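Monosaccharide-transporting ATPase (Actinobacillus succinogenes, PDB 5DTE) binds D-allose in the cleft between its two lobes and, as a periplasmic solute-binding protein, probably delivers sugar to an ABC transporter for uptake. Local coordinates at residues E145-A150 with A183-I188; V206-L211 with V232-N237. All blocks are in the same frame, centred on the assembly; numbering follows the deposited sequence.

Contact 1: residues E145-A150 with A183-I188; sequences EAKNLA and AEYPDI
A150 lies 7.5 Å from Y185, CA to CA, where the helical segment 145-150 faces the irregular segment 183-188. K147 and E184, the other close backbone pair, are wider apart. The second segment leaves a helix end, runs through a type I turn from Y185 to I188, and enters a strand.

A150 presents its methyl to this turn. Its CB sits over one face of the Y185 ring, 3.8 Å from the centroid and 17° off the normal, a CH-pi contact displaced toward the rim on the CE2 side. I188 reaches the same alanine with the end of its chain: CD1 comes to 3.6 Å from A150 CB, so the methyl meets ring and isoleucine tip in directions roughly at right angles.

In the fold, a Rossmann-like lobe of a type I periplasmic binding protein, the turn leads from helix 169-182 into edge strand 188-195, and helix 138-152 packs beside it.

At the partly exposed border K147 crosses both partners at about a right angle. Its chain is extended until a bend at chi4 (35°) turns NZ to the Y185 hydroxyl, a weak hydrogen bond with NZ 2.9 Å from OH. NZ also makes a weak, long salt bridge to E184 OE1 at 3.3 Å. Both acceptor side chains have stronger partners elsewhere: Y185 OH bonds to E151, and E184 OE2 to the hydroxyl of Y143.

Contact 2: residues V206-L211 with V232-N237; sequences VTTNIL and VTAVEN
T207 and A234 meet methyl to methyl, with T207 CG2 3.5 Å from A234 CB, at the centre of a helix-helix contact in the alpha/beta lobe. Helices 200-213 and 225-237 are successive helices of the Rossmann-like fold, joined through strand 219-222 and lying on the same side of its parallel sheet. The two short segments run in broadly the same direction, their axes 8.7 Å apart and crossing at -47°.

The small A234 side chain allows this approach: the CA atoms of T208 and A234 are only 5.6 Å apart. T208 borders the alanine on the solvent side, its OG1 3.9 Å from A234 CB, a van der Waals neighbour and not a polar partner. One turn on from T207, L211 closes the other end of the patch. Its CD1 lies 3.8 Å from V235 CG1, while the same methyl is a looser 4.3 Å from A234 CB. The patch is thus apolar at its core, with a hydroxyl at its border.

The threonine hydroxyls are turned back onto their own helix. T207 OG1 bonds to the carbonyl O of A203, and T208 OG1 weakly to that of L204. Beneath the helices, I220 of strand 219-222 touches both T207 and V235, and L162 of strand 157-163 also meets T207, so the sheet floors the contact. The T207 rotamer explains its two roles: chi1 of -55° sets OG1 beside the backbone N, and CG2 anti to that N, with A234 CB lying beside the CB-CG2 bond, 3.7 Å from T207 CB.

How the contacts relate
Both contacts belong to the lobe built on the sheet with strand order 188-195, 157-163, 219-222, 245-247: contact 1 joins a helix to the loop entering an edge strand, contact 2 joins two helices. Contact 1 lies on one face, where A146 and E145 touch F221; contact 2 lies on the other, over I220, the residue before F221. Their centres are 21 Å apart and their nearest atoms about 10 Å, with the sheet between them. Strand 188-195 starts at I188 of contact 1 and leads into helix 200-213 of contact 2. Neither includes a D-allose pocket residue, but W198 and N224 lie just before helices 200-213 and 225-237, while N170 and R174 lie on helix 169-182, which leads into the loop of contact 1.

Contact 1: residues E145-A150 with A183-I188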
loop_
_atom_site.group_PDB
_atom_site.type_symbol
_atom_site.label_atom_id
_atom_site.label_comp_id
_atom_site.label_asym_id
_atom_site.label_seq_id
_atom_site.Cartn_x
_atom_site.Cartn_y
_atom_site.Cartn_z
ATOM N N GLU A 145 -6.032 3.658 -11.411
ATOM C CA GLU A 145 -5.165 2.639 -12.000
ATOM C C GLU A 145 -5.932 1.726 -12.945
ATOM O O GLU A 145 -5.412 1.321 -13.985
ATOM C CB GLU A 145 -4.486 1.791 -10.909
ATOM C CG GLU A 145 -3.701 0.565 -11.452
ATOM C CD GLU A 145 -3.363 -0.486 -10.392
ATOM O OE1 GLU A 145 -3.177 -0.150 -9.202
ATOM O OE2 GLU A 145 -3.267 -1.670 -10.754
ATOM N N ALA A 146 -7.160 1.377 -12.583
ATOM C CA ALA A 146 -7.961 0.522 -13.452
ATOM C C ALA A 146 -8.332 1.288 -14.711
ATOM O O ALA A 146 -8.247 0.778 -15.828
ATOM C CB ALA A 146 -9.205 0.039 -12.732
ATOM N N LYS A 147 -8.711 2.540 -14.501
ATOM C CA LYS A 147 -9.188 3.402 -15.566
ATOM C C LYS A 147 -8.148 3.540 -16.654
ATOM O O LYS A 147 -8.489 3.587 -17.833
ATOM C CB LYS A 147 -9.568 4.780 -15.017
ATOM C CG LYS A 147 -10.543 5.532 -15.903
ATOM C CD LYS A 147 -11.310 6.587 -15.124
ATOM C CE LYS A 147 -12.192 7.408 -16.048
ATOM N NZ LYS A 147 -12.737 6.573 -17.153
ATOM N N ASN A 148 -6.883 3.579 -16.257
ATOM C CA ASN A 148 -5.784 3.759 -17.193
ATOM C C ASN A 148 -5.577 2.519 -18.064
ATOM O O ASN A 148 -5.342 2.620 -19.270
ATOM C CB ASN A 148 -4.513 4.100 -16.423
ATOM C CG ASN A 148 -3.365 4.502 -17.325
ATOM O OD1 ASN A 148 -2.485 3.692 -17.627
ATOM N ND2 ASN A 148 -3.353 5.767 -17.744
ATOM N N LEU A 149 -5.687 1.349 -17.442
ATOM C CA LEU A 149 -5.572 0.066 -18.129
ATOM C C LEU A 149 -6.793 -0.220 -19.006
ATOM O O LEU A 149 -6.666 -0.820 -20.078
ATOM C CB LEU A 149 -5.391 -1.056 -17.103
ATOM C CG LEU A 149 -5.423 -2.522 -17.550
ATOM C CD1 LEU A 149 -4.091 -2.927 -18.179
ATOM C CD2 LEU A 149 -5.811 -3.448 -16.385
ATOM N N ALA A 150 -7.973 0.189 -18.537
ATOM C CA ALA A 150 -9.206 0.044 -19.317
ATOM C C ALA A 150 -9.053 0.736 -20.646
ATOM O O ALA A 150 -9.289 0.141 -21.692
ATOM C CB ALA A 150 -10.394 0.604 -18.569
ATOM N N ALA A 183 -16.707 -0.846 -14.462
ATOM C CA ALA A 183 -18.157 -0.709 -14.516
ATOM C C ALA A 183 -18.546 0.408 -15.483
ATOM O O ALA A 183 -19.682 0.464 -15.932
ATOM C CB ALA A 183 -18.726 -0.443 -13.123
ATOM N N GLU A 184 -17.590 1.278 -15.810
ATOM C CA GLU A 184 -17.804 2.374 -16.754
ATOM C C GLU A 184 -17.554 1.933 -18.195
ATOM O O GLU A 184 -17.913 2.641 -19.153
ATOM C CB GLU A 184 -16.907 3.572 -16.410
ATOM C CG GLU A 184 -17.232 4.210 -15.069
ATOM C CD GLU A 184 -16.397 5.444 -14.780
ATOM O OE1 GLU A 184 -15.648 5.876 -15.689
ATOM O OE2 GLU A 184 -16.496 5.974 -13.641
ATOM N N TYR A 185 -16.948 0.759 -18.344
ATOM C CA TYR A 185 -16.666 0.207 -19.663
ATOM C C TYR A 185 -17.440 -1.085 -19.879
ATOM O O TYR A 185 -16.916 -2.169 -19.593
ATOM C CB TYR A 185 -15.162 -0.028 -19.827
ATOM C CG TYR A 185 -14.352 1.241 -19.697
ATOM C CD1 TYR A 185 -13.961 1.953 -20.828
ATOM C CD2 TYR A 185 -14.003 1.746 -18.445
ATOM C CE1 TYR A 185 -13.230 3.121 -20.723
ATOM C CE2 TYR A 185 -13.274 2.918 -18.328
ATOM C CZ TYR A 185 -12.895 3.601 -19.476
ATOM O OH TYR A 185 -12.170 4.761 -19.378
ATOM N N PRO A 186 -18.696 -0.974 -20.370
ATOM C CA PRO A 186 -19.596 -2.114 -20.593
ATOM C C PRO A 186 -18.994 -3.191 -21.488
ATOM O O PRO A 186 -19.507 -4.307 -21.507
ATOM C CB PRO A 186 -20.816 -1.472 -21.262
ATOM C CG PRO A 186 -20.845 -0.103 -20.724
ATOM C CD PRO A 186 -19.387 0.301 -20.635
ATOM N N ASP A 187 -17.925 -2.863 -22.209
ATOM C CA ASP A 187 -17.242 -3.837 -23.053
ATOM C C ASP A 187 -16.034 -4.426 -22.346
ATOM O O ASP A 187 -15.269 -5.192 -22.942
ATOM C CB ASP A 187 -16.809 -3.209 -24.375
ATOM C CG ASP A 187 -17.855 -3.347 -25.454
ATOM O OD1 ASP A 187 -18.844 -4.072 -25.230
ATOM O OD2 ASP A 187 -17.676 -2.748 -26.536
ATOM N N ILE A 188 -15.850 -4.047 -21.082
ATOM C CA ILE A 188 -14.895 -4.745 -20.231
ATOM C C ILE A 188 -15.626 -5.483 -19.125
ATOM O O ILE A 188 -16.467 -4.909 -18.413
ATOM C CB ILE A 188 -13.848 -3.820 -19.598
ATOM C CG1 ILE A 188 -13.005 -3.125 -20.684
ATOM C CG2 ILE A 188 -12.970 -4.641 -18.674
ATOM C CD1 ILE A 188 -11.798 -2.310 -20.175
#

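Contact 2: residues V206-L211 with V232-N237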
loop_
_atom_site.group_PDB
_atom_site.type_symbol
_atom_site.label_atom_id
_atom_site.label_comp_id
_atom_site.label_asym_id
_atom_site.label_seq_id
_atom_site.Cartn_x
_atom_site.Cartn_y
_atom_site.Cartn_z
ATOM N N VAL A 206 -0.839 -18.055 -9.394
ATOM C CA VAL A 206 -2.236 -17.705 -9.645
ATOM C C VAL A 206 -2.489 -17.207 -11.086
ATOM O O VAL A 206 -3.418 -17.677 -11.744
ATOM C CB VAL A 206 -2.730 -16.649 -8.660
ATOM C CG1 VAL A 206 -4.069 -16.077 -9.125
ATOM C CG2 VAL A 206 -2.848 -17.237 -7.263
ATOM N N THR A 207 -1.655 -16.292 -11.584
ATOM C CA THR A 207 -1.858 -15.725 -12.922
ATOM C C THR A 207 -1.788 -16.787 -14.004
ATOM O O THR A 207 -2.521 -16.729 -14.983
ATOM C CB THR A 207 -0.819 -14.622 -13.263
ATOM O OG1 THR A 207 -0.840 -13.614 -12.256
ATOM C CG2 THR A 207 -1.120 -13.962 -14.593
ATOM N N THR A 208 -0.888 -17.744 -13.841
ATOM C CA THR A 208 -0.763 -18.801 -14.823
ATOM C C THR A 208 -2.057 -19.589 -14.882
ATOM O O THR A 208 -2.604 -19.814 -15.966
ATOM C CB THR A 208 0.416 -19.721 -14.508
ATOM O OG1 THR A 208 1.585 -19.165 -15.111
ATOM C CG2 THR A 208 0.183 -21.109 -15.072
ATOM N N ASN A 209 -2.557 -19.975 -13.713
ATOM C CA ASN A 209 -3.781 -20.758 -13.632
ATOM C C ASN A 209 -5.008 -19.952 -14.103
ATOM O O ASN A 209 -5.996 -20.517 -14.575
ATOM C CB ASN A 209 -3.960 -21.263 -12.203
ATOM C CG ASN A 209 -2.783 -22.113 -11.733
ATOM O OD1 ASN A 209 -2.219 -22.907 -12.497
ATOM N ND2 ASN A 209 -2.399 -21.936 -10.472
ATOM N N ILE A 210 -4.933 -18.628 -14.001
ATOM C CA ILE A 210 -6.019 -17.759 -14.452
ATOM C C ILE A 210 -5.990 -17.520 -15.969
ATOM O O ILE A 210 -7.033 -17.394 -16.611
ATOM C CB ILE A 210 -5.974 -16.422 -13.708
ATOM C CG1 ILE A 210 -6.330 -16.641 -12.235
ATOM C CG2 ILE A 210 -6.899 -15.403 -14.345
ATOM C CD1 ILE A 210 -6.574 -15.357 -11.470
ATOM N N LEU A 211 -4.790 -17.503 -16.540
ATOM C CA LEU A 211 -4.599 -17.300 -17.980
ATOM C C LEU A 211 -4.974 -18.529 -18.797
ATOM O O LEU A 211 -5.449 -18.402 -19.923
ATOM C CB LEU A 211 -3.147 -16.905 -18.279
ATOM C CG LEU A 211 -2.731 -15.437 -18.116
ATOM C CD1 LEU A 211 -1.233 -15.304 -18.332
ATOM C CD2 LEU A 211 -3.517 -14.498 -19.061
ATOM N N VAL A 232 3.292 -10.275 -14.786
ATOM C CA VAL A 232 4.001 -10.074 -16.048
ATOM C C VAL A 232 4.810 -11.315 -16.438
ATOM O O VAL A 232 4.772 -11.750 -17.584
ATOM C CB VAL A 232 4.939 -8.854 -15.985
ATOM C CG1 VAL A 232 5.791 -8.770 -17.242
ATOM C CG2 VAL A 232 4.143 -7.583 -15.800
ATOM N N THR A 233 5.526 -11.890 -15.477
ATOM C CA THR A 233 6.322 -13.099 -15.705
ATOM C C THR A 233 5.490 -14.250 -16.253
ATOM O O THR A 233 5.955 -15.017 -17.092
ATOM C CB THR A 233 7.008 -13.555 -14.410
ATOM O OG1 THR A 233 7.704 -12.442 -13.846
ATOM C CG2 THR A 233 7.987 -14.680 -14.685
ATOM N N ALA A 234 4.259 -14.362 -15.763
ATOM C CA ALA A 234 3.311 -15.313 -16.300
ATOM C C ALA A 234 3.032 -15.036 -17.779
ATOM O O ALA A 234 3.247 -15.918 -18.620
ATOM C CB ALA A 234 2.025 -15.284 -15.507
ATOM N N VAL A 235 2.571 -13.828 -18.123
ATOM C CA VAL A 235 2.203 -13.594 -19.518
ATOM C C VAL A 235 3.418 -13.823 -20.454
ATOM O O VAL A 235 3.269 -14.471 -21.484
ATOM C CB VAL A 235 1.558 -12.186 -19.746
ATOM C CG1 VAL A 235 0.448 -11.953 -18.752
ATOM C CG2 VAL A 235 2.565 -11.060 -19.687
ATOM N N GLU A 236 4.620 -13.383 -20.075
ATOM C CA GLU A 236 5.809 -13.592 -20.918
ATOM C C GLU A 236 6.230 -15.065 -20.983
ATOM O O GLU A 236 6.762 -15.532 -22.003
ATOM C CB GLU A 236 6.977 -12.734 -20.422
ATOM C CG GLU A 236 6.782 -11.233 -20.668
ATOM C CD GLU A 236 8.033 -10.407 -20.388
ATOM O OE1 GLU A 236 8.765 -10.729 -19.421
ATOM O OE2 GLU A 236 8.282 -9.438 -21.142
ATOM N N ASN A 237 5.996 -15.793 -19.893
ATOM C CA ASN A 237 6.162 -17.238 -19.898
ATOM C C ASN A 237 5.195 -17.818 -20.895
ATOM O O ASN A 237 5.549 -18.657 -21.716
ATOM C CB ASN A 237 5.909 -17.836 -18.516
ATOM C CG ASN A 237 7.169 -17.901 -17.645
ATOM O OD1 ASN A 237 8.214 -17.330 -17.966
ATOM N ND2 ASN A 237 7.058 -18.602 -16.531
#